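Local coordinates for protein pectate lyase (Erwinia chrysanthemi, PDB 1RU4) that cleaves the polygalacturonate chains of pectate by beta-elimination, using a long right-handed parallel beta-helix as its scaffold, at residues A[67-72]-A[105-110]; A[93-98]-A[123-128]; A[113-118]-A[135-140]; A[18-23]-A[52-57]. One frame throughout, in Å; residues are numbered along the deposited sequence.

Contact 1 of 4, residues A[67-72]-A[105-110]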
loop_
_atom_site.group_PDB
_atom_site.type_symbol
_atom_site.label_atom_id
_atom_site.label_comp_id
_atom_site.label_asym_id
_atom_site.label_seq_id
_atom_site.Cartn_x
_atom_site.Cartn_y
_atom_site.Cartn_z
ATOM N N GLY A 67 13.944 11.043 -18.696
ATOM C CA GLY A 67 13.560 10.779 -17.317
ATOM C C GLY A 67 13.921 11.940 -16.407
ATOM O O GLY A 67 14.839 12.705 -16.711
ATOM N N ASN A 68 13.203 12.084 -15.295
ATOM C CA ASN A 68 13.471 13.165 -14.342
ATOM C C ASN A 68 13.465 12.674 -12.889
ATOM O O ASN A 68 13.226 13.441 -11.951
ATOM C CB ASN A 68 12.480 14.321 -14.545
ATOM C CG ASN A 68 11.032 13.902 -14.348
ATOM O OD1 ASN A 68 10.738 12.739 -14.082
ATOM N ND2 ASN A 68 10.121 14.862 -14.472
ATOM N N THR A 69 13.799 11.397 -12.735
ATOM C CA THR A 69 13.872 10.689 -11.456
ATOM C C THR A 69 14.764 11.363 -10.413
ATOM O O THR A 69 15.802 11.934 -10.749
ATOM C CB THR A 69 14.438 9.268 -11.692
ATOM O OG1 THR A 69 13.635 8.590 -12.664
ATOM C CG2 THR A 69 14.475 8.453 -10.400
ATOM N N ILE A 70 14.342 11.303 -9.152
ATOM C CA ILE A 70 15.187 11.726 -8.040
ATOM C C ILE A 70 15.698 10.444 -7.387
ATOM O O ILE A 70 14.905 9.598 -6.962
ATOM C CB ILE A 70 14.416 12.557 -6.989
ATOM C CG1 ILE A 70 13.904 13.856 -7.613
ATOM C CG2 ILE A 70 15.330 12.873 -5.799
ATOM C CD1 ILE A 70 13.072 14.707 -6.664
ATOM N N THR A 71 17.017 10.286 -7.344
ATOM C CA THR A 71 17.631 9.097 -6.761
ATOM C C THR A 71 18.049 9.313 -5.308
ATOM O O THR A 71 18.721 10.291 -4.977
ATOM C CB THR A 71 18.861 8.638 -7.578
ATOM O OG1 THR A 71 18.447 8.255 -8.895
ATOM C CG2 THR A 71 19.549 7.450 -6.907
ATOM N N PHE A 72 17.629 8.389 -4.449
ATOM C CA PHE A 72 17.989 8.406 -3.036
ATOM C C PHE A 72 19.023 7.304 -2.811
ATOM O O PHE A 72 18.674 6.168 -2.485
ATOM C CB PHE A 72 16.745 8.168 -2.170
ATOM C CG PHE A 72 15.707 9.252 -2.288
ATOM C CD1 PHE A 72 14.894 9.338 -3.415
ATOM C CD2 PHE A 72 15.553 10.198 -1.278
ATOM C CE1 PHE A 72 13.947 10.354 -3.535
ATOM C CE2 PHE A 72 14.607 11.218 -1.390
ATOM C CZ PHE A 72 13.803 11.295 -2.521
ATOM N N GLN A 105 10.772 4.583 -19.816
ATOM C CA GLN A 105 11.268 3.370 -19.171
ATOM C C GLN A 105 12.244 3.721 -18.049
ATOM O O GLN A 105 13.204 4.464 -18.256
ATOM C CB GLN A 105 11.966 2.481 -20.205
ATOM C CG GLN A 105 12.415 1.120 -19.676
ATOM C CD GLN A 105 11.264 0.150 -19.498
ATOM O OE1 GLN A 105 10.290 0.180 -20.250
ATOM N NE2 GLN A 105 11.375 -0.726 -18.505
ATOM N N ALA A 106 11.964 3.199 -16.857
ATOM C CA ALA A 106 12.784 3.417 -15.665
ATOM C C ALA A 106 12.787 4.843 -15.114
ATOM O O ALA A 106 13.605 5.171 -14.250
ATOM C CB ALA A 106 14.221 2.927 -15.897
ATOM N N SER A 107 11.890 5.696 -15.607
ATOM C CA SER A 107 11.779 7.047 -15.063
ATOM C C SER A 107 10.876 7.037 -13.834
ATOM O O SER A 107 9.741 7.522 -13.868
ATOM C CB SER A 107 11.249 8.036 -16.101
ATOM O OG SER A 107 11.235 9.353 -15.568
ATOM N N TYR A 108 11.390 6.461 -12.755
ATOM C CA TYR A 108 10.667 6.411 -11.490
ATOM C C TYR A 108 10.576 7.826 -10.927
ATOM O O TYR A 108 11.278 8.730 -11.386
ATOM C CB TYR A 108 11.420 5.529 -10.487
ATOM C CG TYR A 108 11.978 4.252 -11.070
ATOM C CD1 TYR A 108 13.337 3.955 -10.965
ATOM C CD2 TYR A 108 11.155 3.345 -11.736
ATOM C CE1 TYR A 108 13.863 2.788 -11.507
ATOM C CE2 TYR A 108 11.672 2.170 -12.284
ATOM C CZ TYR A 108 13.028 1.901 -12.164
ATOM O OH TYR A 108 13.553 0.745 -12.698
ATOM N N GLY A 109 9.683 8.024 -9.965
ATOM C CA GLY A 109 9.634 9.292 -9.258
ATOM C C GLY A 109 10.775 9.278 -8.256
ATOM O O GLY A 109 11.779 9.982 -8.424
ATOM N N PHE A 110 10.624 8.459 -7.217
ATOM C CA PHE A 110 11.671 8.251 -6.215
ATOM C C PHE A 110 12.348 6.902 -6.473
ATOM O O PHE A 110 11.696 5.862 -6.438
ATOM C CB PHE A 110 11.082 8.221 -4.796
ATOM C CG PHE A 110 10.642 9.564 -4.266
ATOM C CD1 PHE A 110 10.703 10.715 -5.049
ATOM C CD2 PHE A 110 10.160 9.668 -2.963
ATOM C CE1 PHE A 110 10.291 11.947 -4.539
ATOM C CE2 PHE A 110 9.747 10.893 -2.444
ATOM C CZ PHE A 110 9.812 12.036 -3.232
HETATM O O HOH W 1 9.529 10.407 -13.379
#

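Contact 2 of 4, residues A[93-98]-A[123-128]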
loop_
_atom_site.group_PDB
_atom_site.type_symbol
_atom_site.label_atom_id
_atom_site.label_comp_id
_atom_site.label_asym_id
_atom_site.label_seq_id
_atom_site.Cartn_x
_atom_site.Cartn_y
_atom_site.Cartn_z
ATOM N N VAL A 93 3.704 17.249 -1.868
ATOM C CA VAL A 93 3.453 16.510 -3.103
ATOM C C VAL A 93 4.544 16.757 -4.141
ATOM O O VAL A 93 4.775 17.896 -4.547
ATOM C CB VAL A 93 2.081 16.900 -3.712
ATOM C CG1 VAL A 93 1.833 16.133 -5.006
ATOM C CG2 VAL A 93 0.961 16.624 -2.714
ATOM N N PHE A 94 5.225 15.687 -4.545
ATOM C CA PHE A 94 6.244 15.762 -5.590
ATOM C C PHE A 94 5.615 15.391 -6.929
ATOM O O PHE A 94 5.242 14.236 -7.156
ATOM C CB PHE A 94 7.422 14.837 -5.267
ATOM C CG PHE A 94 8.252 15.305 -4.101
ATOM C CD1 PHE A 94 7.760 15.224 -2.802
ATOM C CD2 PHE A 94 9.520 15.846 -4.306
ATOM C CE1 PHE A 94 8.514 15.677 -1.722
ATOM C CE2 PHE A 94 10.284 16.302 -3.231
ATOM C CZ PHE A 94 9.779 16.217 -1.936
ATOM N N ASP A 95 5.477 16.394 -7.793
ATOM C CA ASP A 95 4.830 16.246 -9.093
ATOM C C ASP A 95 5.886 16.176 -10.193
ATOM O O ASP A 95 6.564 17.164 -10.474
ATOM C CB ASP A 95 3.898 17.444 -9.325
ATOM C CG ASP A 95 3.070 17.327 -10.594
ATOM O OD1 ASP A 95 3.187 16.322 -11.322
ATOM O OD2 ASP A 95 2.282 18.259 -10.856
ATOM N N PHE A 96 6.003 15.008 -10.820
ATOM C CA PHE A 96 6.999 14.795 -11.868
ATOM C C PHE A 96 6.562 15.212 -13.273
ATOM O O PHE A 96 7.274 14.985 -14.253
ATOM C CB PHE A 96 7.526 13.360 -11.813
ATOM C CG PHE A 96 8.409 13.101 -10.621
ATOM C CD1 PHE A 96 7.857 12.814 -9.373
ATOM C CD2 PHE A 96 9.796 13.193 -10.736
ATOM C CE1 PHE A 96 8.672 12.629 -8.257
ATOM C CE2 PHE A 96 10.618 13.009 -9.626
ATOM C CZ PHE A 96 10.056 12.727 -8.385
ATOM N N SER A 97 5.372 15.803 -13.351
ATOM C CA SER A 97 4.891 16.511 -14.539
ATOM C C SER A 97 4.681 15.783 -15.870
ATOM O O SER A 97 4.519 16.439 -16.903
ATOM C CB SER A 97 5.782 17.735 -14.786
ATOM O OG SER A 97 5.898 18.531 -13.619
ATOM N N PHE A 98 4.660 14.455 -15.871
ATOM C CA PHE A 98 4.458 13.737 -17.127
ATOM C C PHE A 98 3.044 13.852 -17.681
ATOM O O PHE A 98 2.068 13.745 -16.937
ATOM C CB PHE A 98 4.796 12.250 -16.968
ATOM C CG PHE A 98 6.219 11.919 -17.289
ATOM C CD1 PHE A 98 7.232 12.203 -16.383
ATOM C CD2 PHE A 98 6.550 11.336 -18.511
ATOM C CE1 PHE A 98 8.561 11.916 -16.689
ATOM C CE2 PHE A 98 7.874 11.044 -18.826
ATOM C CZ PHE A 98 8.882 11.336 -17.912
ATOM N N GLU A 123 4.047 12.669 -1.008
ATOM C CA GLU A 123 3.354 12.022 -2.123
ATOM C C GLU A 123 4.156 12.118 -3.414
ATOM O O GLU A 123 4.921 13.060 -3.610
ATOM C CB GLU A 123 1.977 12.656 -2.355
ATOM C CG GLU A 123 1.039 12.611 -1.155
ATOM C CD GLU A 123 -0.375 13.083 -1.474
ATOM O OE1 GLU A 123 -0.652 13.485 -2.625
ATOM O OE2 GLU A 123 -1.222 13.048 -0.559
ATOM N N VAL A 124 3.978 11.129 -4.287
ATOM C CA VAL A 124 4.599 11.131 -5.611
ATOM C C VAL A 124 3.488 10.985 -6.645
ATOM O O VAL A 124 2.658 10.073 -6.555
ATOM C CB VAL A 124 5.602 9.964 -5.796
ATOM C CG1 VAL A 124 6.161 9.967 -7.221
ATOM C CG2 VAL A 124 6.737 10.077 -4.794
ATOM N N THR A 125 3.476 11.885 -7.622
ATOM C CA THR A 125 2.466 11.860 -8.673
ATOM C C THR A 125 3.061 12.231 -10.031
ATOM O O THR A 125 4.059 12.951 -10.110
ATOM C CB THR A 125 1.271 12.801 -8.327
ATOM O OG1 THR A 125 0.191 12.566 -9.240
ATOM C CG2 THR A 125 1.685 14.269 -8.404
ATOM N N ARG A 126 2.451 11.696 -11.085
ATOM C CA ARG A 126 2.838 11.938 -12.476
ATOM C C ARG A 126 4.280 11.581 -12.835
ATOM O O ARG A 126 4.901 12.224 -13.685
ATOM C CB ARG A 126 2.497 13.374 -12.904
ATOM C CG ARG A 126 1.016 13.706 -12.753
ATOM C CD ARG A 126 0.575 14.833 -13.674
ATOM N NE ARG A 126 1.231 16.104 -13.378
ATOM C CZ ARG A 126 1.107 17.198 -14.122
ATOM N NH1 ARG A 126 0.354 17.182 -15.214
ATOM N NH2 ARG A 126 1.716 18.318 -13.760
ATOM N N ALA A 127 4.804 10.541 -12.188
ATOM C CA ALA A 127 6.123 10.009 -12.522
ATOM C C ALA A 127 6.045 9.324 -13.887
ATOM O O ALA A 127 4.985 8.828 -14.279
ATOM C CB ALA A 127 6.582 9.017 -11.458
ATOM N N GLY A 128 7.170 9.296 -14.602
ATOM C CA GLY A 128 7.212 8.693 -15.928
ATOM C C GLY A 128 7.143 7.177 -15.960
ATOM O O GLY A 128 7.086 6.577 -17.034
HETATM O O HOH W 2 -0.557 14.997 -16.956
#

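Contact 3 of 4, residues A[113-118]-A[135-140]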
loop_
_atom_site.group_PDB
_atom_site.type_symbol
_atom_site.label_atom_id
_atom_site.label_comp_id
_atom_site.label_asym_id
_atom_site.label_seq_id
_atom_site.Cartn_x
_atom_site.Cartn_y
_atom_site.Cartn_z
ATOM N N THR A 113 17.710 3.545 -3.651
ATOM C CA THR A 113 18.738 2.507 -3.688
ATOM C C THR A 113 19.466 2.389 -2.354
ATOM O O THR A 113 20.081 1.360 -2.062
ATOM C CB THR A 113 19.775 2.775 -4.799
ATOM O OG1 THR A 113 20.491 3.984 -4.511
ATOM C CG2 THR A 113 19.089 2.912 -6.143
ATOM N N GLY A 114 19.398 3.456 -1.558
ATOM C CA GLY A 114 20.033 3.468 -0.253
ATOM C C GLY A 114 19.187 2.818 0.826
ATOM O O GLY A 114 18.065 2.373 0.564
ATOM N N ASP A 115 19.729 2.769 2.040
ATOM C CA ASP A 115 19.066 2.142 3.180
ATOM C C ASP A 115 18.677 3.163 4.247
ATOM O O ASP A 115 19.204 4.274 4.286
ATOM C CB ASP A 115 19.992 1.110 3.846
ATOM C CG ASP A 115 20.447 0.006 2.906
ATOM O OD1 ASP A 115 21.488 -0.616 3.206
ATOM O OD2 ASP A 115 19.779 -0.261 1.889
ATOM N N TYR A 116 17.770 2.751 5.127
ATOM C CA TYR A 116 17.366 3.535 6.292
ATOM C C TYR A 116 16.827 4.940 6.035
ATOM O O TYR A 116 17.167 5.888 6.748
ATOM C CB TYR A 116 18.498 3.571 7.330
ATOM C CG TYR A 116 18.779 2.228 7.969
ATOM C CD1 TYR A 116 19.848 1.440 7.541
ATOM C CD2 TYR A 116 17.970 1.740 8.994
ATOM C CE1 TYR A 116 20.102 0.196 8.118
ATOM C CE2 TYR A 116 18.214 0.497 9.576
ATOM C CZ TYR A 116 19.282 -0.268 9.132
ATOM O OH TYR A 116 19.524 -1.498 9.699
ATOM N N TRP A 117 15.995 5.071 5.008
ATOM C CA TRP A 117 15.287 6.323 4.760
ATOM C C TRP A 117 13.966 6.247 5.517
ATOM O O TRP A 117 13.421 5.160 5.710
ATOM C CB TRP A 117 15.003 6.510 3.266
ATOM C CG TRP A 117 16.202 6.913 2.478
ATOM C CD1 TRP A 117 17.121 6.084 1.903
ATOM C CD2 TRP A 117 16.641 8.249 2.207
ATOM N NE1 TRP A 117 18.109 6.820 1.297
ATOM C CE2 TRP A 117 17.840 8.152 1.467
ATOM C CE3 TRP A 117 16.136 9.519 2.517
ATOM C CZ2 TRP A 117 18.550 9.280 1.034
ATOM C CZ3 TRP A 117 16.841 10.644 2.084
ATOM C CH2 TRP A 117 18.036 10.513 1.350
ATOM N N TYR A 118 13.463 7.395 5.958
ATOM C CA TYR A 118 12.175 7.434 6.642
ATOM C C TYR A 118 11.352 8.600 6.098
ATOM O O TYR A 118 11.594 9.757 6.439
ATOM C CB TYR A 118 12.365 7.561 8.162
ATOM C CG TYR A 118 11.163 7.107 8.964
ATOM C CD1 TYR A 118 11.233 5.977 9.774
ATOM C CD2 TYR A 118 9.942 7.777 8.871
ATOM C CE1 TYR A 118 10.115 5.517 10.469
ATOM C CE2 TYR A 118 8.816 7.328 9.559
ATOM C CZ TYR A 118 8.911 6.194 10.353
ATOM O OH TYR A 118 7.796 5.716 11.006
ATOM N N ILE A 135 14.911 -0.546 -4.132
ATOM C CA ILE A 135 15.816 -1.696 -4.131
ATOM C C ILE A 135 16.699 -1.697 -2.883
ATOM O O ILE A 135 17.416 -2.665 -2.620
ATOM C CB ILE A 135 16.692 -1.782 -5.416
ATOM C CG1 ILE A 135 17.702 -0.635 -5.477
ATOM C CG2 ILE A 135 15.806 -1.786 -6.655
ATOM C CD1 ILE A 135 18.675 -0.750 -6.643
ATOM N N GLY A 136 16.635 -0.603 -2.124
ATOM C CA GLY A 136 17.354 -0.502 -0.867
ATOM C C GLY A 136 16.621 -1.223 0.252
ATOM O O GLY A 136 15.540 -1.777 0.040
ATOM N N SER A 137 17.182 -1.185 1.456
ATOM C CA SER A 137 16.615 -1.919 2.584
ATOM C C SER A 137 16.408 -1.074 3.838
ATOM O O SER A 137 17.002 -0.004 3.988
ATOM C CB SER A 137 17.501 -3.126 2.916
ATOM O OG SER A 137 17.569 -4.023 1.821
ATOM N N HIS A 138 15.544 -1.562 4.728
ATOM C CA HIS A 138 15.249 -0.911 6.004
ATOM C C HIS A 138 14.685 0.499 5.856
ATOM O O HIS A 138 14.893 1.363 6.712
ATOM C CB HIS A 138 16.494 -0.898 6.894
ATOM C CG HIS A 138 17.004 -2.265 7.234
ATOM N ND1 HIS A 138 16.386 -3.080 8.157
ATOM C CD2 HIS A 138 18.070 -2.959 6.772
ATOM C CE1 HIS A 138 17.050 -4.219 8.249
ATOM N NE2 HIS A 138 18.075 -4.171 7.419
ATOM N N ASN A 139 13.960 0.718 4.762
ATOM C CA ASN A 139 13.327 2.002 4.496
ATOM C C ASN A 139 11.889 1.987 5.002
ATOM O O ASN A 139 11.252 0.932 5.063
ATOM C CB ASN A 139 13.353 2.303 2.994
ATOM C CG ASN A 139 14.764 2.406 2.448
ATOM O OD1 ASN A 139 15.534 3.279 2.847
ATOM N ND2 ASN A 139 15.107 1.513 1.529
ATOM N N THR A 140 11.386 3.157 5.381
ATOM C CA THR A 140 10.021 3.269 5.878
ATOM C C THR A 140 9.274 4.376 5.151
ATOM O O THR A 140 9.819 5.453 4.911
ATOM C CB THR A 140 9.991 3.548 7.395
ATOM O OG1 THR A 140 10.695 2.507 8.086
ATOM C CG2 THR A 140 8.552 3.594 7.903
HETATM O O HOH W 3 13.487 3.386 7.886
#

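Contact 4 of 4, residues A[18-23]-A[52-57]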
loop_
_atom_site.group_PDB
_atom_site.type_symbol
_atom_site.label_atom_id
_atom_site.label_comp_id
_atom_site.label_asym_id
_atom_site.label_seq_id
_atom_site.Cartn_x
_atom_site.Cartn_y
_atom_site.Cartn_z
ATOM N N TYR A 18 15.426 23.139 6.665
ATOM C CA TYR A 18 14.161 23.696 6.199
ATOM C C TYR A 18 14.147 23.868 4.685
ATOM O O TYR A 18 14.993 24.565 4.113
ATOM C CB TYR A 18 13.877 25.030 6.885
ATOM C CG TYR A 18 13.561 24.918 8.361
ATOM C CD1 TYR A 18 14.577 24.781 9.307
ATOM C CD2 TYR A 18 12.245 24.988 8.813
ATOM C CE1 TYR A 18 14.288 24.721 10.670
ATOM C CE2 TYR A 18 11.944 24.930 10.170
ATOM C CZ TYR A 18 12.967 24.798 11.091
ATOM O OH TYR A 18 12.667 24.755 12.432
ATOM N N VAL A 19 13.169 23.232 4.048
ATOM C CA VAL A 19 13.035 23.229 2.598
ATOM C C VAL A 19 11.648 23.716 2.179
ATOM O O VAL A 19 10.663 23.491 2.881
ATOM C CB VAL A 19 13.279 21.795 2.045
ATOM C CG1 VAL A 19 12.926 21.704 0.562
ATOM C CG2 VAL A 19 14.731 21.399 2.258
ATOM N N ALA A 20 11.592 24.408 1.043
ATOM C CA ALA A 20 10.334 24.886 0.478
ATOM C C ALA A 20 10.433 24.818 -1.044
ATOM O O ALA A 20 11.530 24.713 -1.591
ATOM C CB ALA A 20 10.058 26.316 0.931
ATOM N N PRO A 21 9.285 24.844 -1.747
ATOM C CA PRO A 21 9.292 24.784 -3.213
ATOM C C PRO A 21 10.125 25.889 -3.867
ATOM O O PRO A 21 10.763 25.665 -4.897
ATOM C CB PRO A 21 7.810 24.924 -3.561
ATOM C CG PRO A 21 7.139 24.249 -2.411
ATOM C CD PRO A 21 7.903 24.806 -1.232
ATOM N N ASN A 22 10.119 27.076 -3.264
ATOM C CA ASN A 22 10.887 28.202 -3.788
ATOM C C ASN A 22 12.251 28.360 -3.114
ATOM O O ASN A 22 12.882 29.414 -3.217
ATOM C CB ASN A 22 10.081 29.505 -3.680
ATOM C CG ASN A 22 9.811 29.919 -2.242
ATOM O OD1 ASN A 22 9.947 29.123 -1.312
ATOM N ND2 ASN A 22 9.426 31.177 -2.057
ATOM N N GLY A 23 12.698 27.312 -2.424
ATOM C CA GLY A 23 13.994 27.345 -1.767
ATOM C C GLY A 23 15.132 27.481 -2.762
ATOM O O GLY A 23 15.048 26.965 -3.878
ATOM N N LEU A 52 13.020 18.839 6.433
ATOM C CA LEU A 52 11.663 19.262 6.757
ATOM C C LEU A 52 11.064 20.088 5.624
ATOM O O LEU A 52 11.527 21.192 5.325
ATOM C CB LEU A 52 11.653 20.058 8.061
ATOM C CG LEU A 52 10.282 20.362 8.664
ATOM C CD1 LEU A 52 9.597 19.067 9.074
ATOM C CD2 LEU A 52 10.440 21.284 9.863
ATOM N N LEU A 53 10.030 19.533 5.002
ATOM C CA LEU A 53 9.383 20.150 3.853
ATOM C C LEU A 53 8.192 21.026 4.223
ATOM O O LEU A 53 7.292 20.596 4.942
ATOM C CB LEU A 53 8.907 19.056 2.893
ATOM C CG LEU A 53 9.955 18.038 2.430
ATOM C CD1 LEU A 53 9.273 16.836 1.797
ATOM C CD2 LEU A 53 10.920 18.686 1.452
ATOM N N LYS A 54 8.188 22.257 3.725
ATOM C CA LYS A 54 7.028 23.123 3.888
ATOM C C LYS A 54 5.899 22.472 3.090
ATOM O O LYS A 54 6.116 22.023 1.962
ATOM C CB LYS A 54 7.322 24.514 3.320
ATOM C CG LYS A 54 6.167 25.493 3.428
ATOM C CD LYS A 54 6.476 26.778 2.682
ATOM C CE LYS A 54 5.284 27.721 2.679
ATOM N NZ LYS A 54 5.556 28.939 1.868
ATOM N N PRO A 55 4.696 22.362 3.680
ATOM C CA PRO A 55 3.583 21.748 2.947
ATOM C C PRO A 55 3.330 22.483 1.630
ATOM O O PRO A 55 3.358 23.714 1.581
ATOM C CB PRO A 55 2.413 21.908 3.916
ATOM C CG PRO A 55 3.080 21.801 5.257
ATOM C CD PRO A 55 4.307 22.668 5.069
ATOM N N GLY A 56 3.130 21.716 0.562
ATOM C CA GLY A 56 2.906 22.301 -0.748
ATOM C C GLY A 56 3.261 21.336 -1.861
ATOM O O GLY A 56 3.382 20.130 -1.630
ATOM N N THR A 57 3.428 21.872 -3.067
ATOM C CA THR A 57 3.771 21.070 -4.237
ATOM C C THR A 57 5.181 21.385 -4.723
ATOM O O THR A 57 5.548 22.550 -4.907
ATOM C CB THR A 57 2.770 21.302 -5.395
ATOM O OG1 THR A 57 1.453 20.936 -4.965
ATOM C CG2 THR A 57 3.144 20.460 -6.612
HETATM O O HOH W 4 8.456 29.718 0.957
#

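Contact 1 of 4, residues A[67-72]-A[105-110]
I70 and F110 form a parallel beta bridge with their CA atoms 5.3 Å apart, toward the far end of two runs, 67-72 and 105-110, whose overall directions differ by 43°. The runs belong to successive coils of a right-handed parallel beta-helix, at a point where loops converge into one of its sheets. I70 N donates to G109 O at 3.0 Å, an almost straight bond that sets the register. One residue earlier a side chain does the work of a backbone donor: T69 OG1 gives its proton to Y108 O, 2.7 Å away. The hydroxyl is swung beside the backbone N (chi1 -56°), which sends the methyl CG2 past Y108 O toward the G109 carbonyl. Threonine suits the place because one branch bonds while the other packs. Farther back, S107 sits at the centre of an inverse gamma turn, and its OG takes a weak bond of 3.4 Å from N68 N; G67, having no side chain, lets its CA come close to the same oxygen. A water lies 2.7 Å from N68 OD1 and 2.9 Å from S107 O and can link the two, though other acceptors compete for its protons. The amide nitrogen of N68 turns to F96 O and P61 O. At the other end, the buried F72 meets F110 edge-to-face, their planes 54° apart and their centroids 4.8 Å. W117 and F119 also meet the F72 ring edge-to-face, and F94 does the same with F110. F72 CE1 hangs over the F110 ring toward its rim, 3.5 Å from F110 CG.

Contact 2 of 4, residues A[93-98]-A[123-128]
D95 OD1 is gripped by two donors, R126 NE across the contact at 2.8 Å and S97 N of its own chain segment at 3.0 Å. The arginine arrives on the syn lone pair, whereas S97 N comes from above the carboxylate plane and closes an Asx turn. With D95 CG anti to the backbone N (chi1 -175°), the carboxylate meets the NE-NH2 side of the guanidinium, its plane turned 43° from it, and R126 NH2 donates to D95 OD2 at 3.0 Å to complete a two-nitrogen salt bridge. S97 CA lies over one guanidinium face, and a water links R126 NH1 to F98 O; these partners together hold the group's rotation. Beneath this polar surface runs a parallel ladder of the right-handed beta-helix: F94 N to E123 O (2.8 Å), T125 N to F94 O, and F96 N to T125 O (2.9 Å). F98 N to R126 O, at 3.1 Å, carries the pairing into the turn, where R126 and S97 both have positive phi. On the face opposite D95, F96 CE1 rests on V124 CG1 at 3.8 Å. G128 suits its place because its bare CA sits over the centre of the F98 ring, 3.4 Å from the centroid. Strand 92-95 lies between strand 56-59 and strand 122-125, and strand 145-147 follows on the far side, supplying H147 to E123 and T125. F96 and V124 pack on F110, while F94 meets Y58 and F38 of helix 38-44.

Contact 3 of 4, residues A[113-118]-A[135-140]
T140, H138 and Y116 carry this contact between neighbouring coils of the right-handed beta-helix. Y116 and H138 both adopt positive phi at the same corner, and with nearly equal first torsions (chi1 -67° and -61°) their side chains run alongside each other. H138 CB sits over the Y116 ring, 3.6 Å from its centroid. The ring planes are only 4° apart but slid, so that Y116 OH lies over the centre of the imidazole. T140 plays a similar part on the strand: its CG2 covers one face of the Y118 ring, 3.8 Å from the centroid, while T140 N bonds W117 O at 2.9 Å. Threonine suits the place because its methyl packs on the ring while OG1 donates to a water that in turn donates to W117 O and H138 O. Between these pairs N139 OD1 accepts from W117 N (2.8 Å) on an in-plane lone pair, and ND2 gives to G114 O (3.2 Å), in a manner consistent with the asparagine ladders of parallel beta-helices. N139 N is received by N163 OD1 in the next coil, repeating the step. Strand 117-120 is flanked by strand 82-86 and strand 140-142; W117 packs inward on I82 and V84, and H138 passes the ring row on to Y162.

Contact 4 of 4, residues A[18-23]-A[52-57]
V19 turns CG1 anti to its backbone N (chi1 171°) while L53 swings CG beside its own (chi1 -54°), which brings V19 CG1 within 3.7 Å of L53 CD2 as the two side chains run the same way. On the other face of the pair Y18 and L52 also lie side by side, Y18 CE2 meeting L52 CD2 at 4.0 Å. The backbones alternate in the usual parallel manner: V19 N donates to L52 O at 2.9 Å, and K54 N returns the bond to V19 O at the same length. Strand 16-19 pairs with strand 50-53 where the right-handed parallel beta-helix begins, and helix 38-44, which lies between them in sequence, packs its A41 on V19 and its F38 on L53. Branched aliphatic residues therefore suit the inward face. Beyond the strands, K54, extended from CB to NZ, lays its methylenes along A20, with K54 CD 4.0 Å from A20 CB, and its ammonium group reaches the turn. There a water accepts from K54 NZ at 3.1 Å and donates to N22 OD1. The turn is type I, from A20 to G23, closed by G23 N to A20 O; P21 fits its second position with a phi of -56°. G56, with positive phi, has a backbone shape that calls for glycine, and just beyond it T57 O comes 3.4 Å from P21 CG.

Overall arrangement
All four contacts join neighbouring coils of one beta-helix. Contacts 1 and 2 are interleaved along the chain, with centres 10 Å apart, and N68 ND2 probably bonds F96 O, 2.9 Å away. Contact 2 also meets contact 4, about 16 Å off between centres, through V93 N and G56 O at 2.9 Å, because strands 92-95 and 56-59 are sheet neighbours. Contacts 1 and 3 share an interior wall: F72 CD2 lies 3.6 Å from W117 CZ3, and F72 O is 3.0 Å from G114 N. Contact 3 does not touch contact 2 or contact 4, their nearest atoms being about 10 Å and 9 Å away. Contact 4 lies farthest from the chain's centre, at about 25 Å.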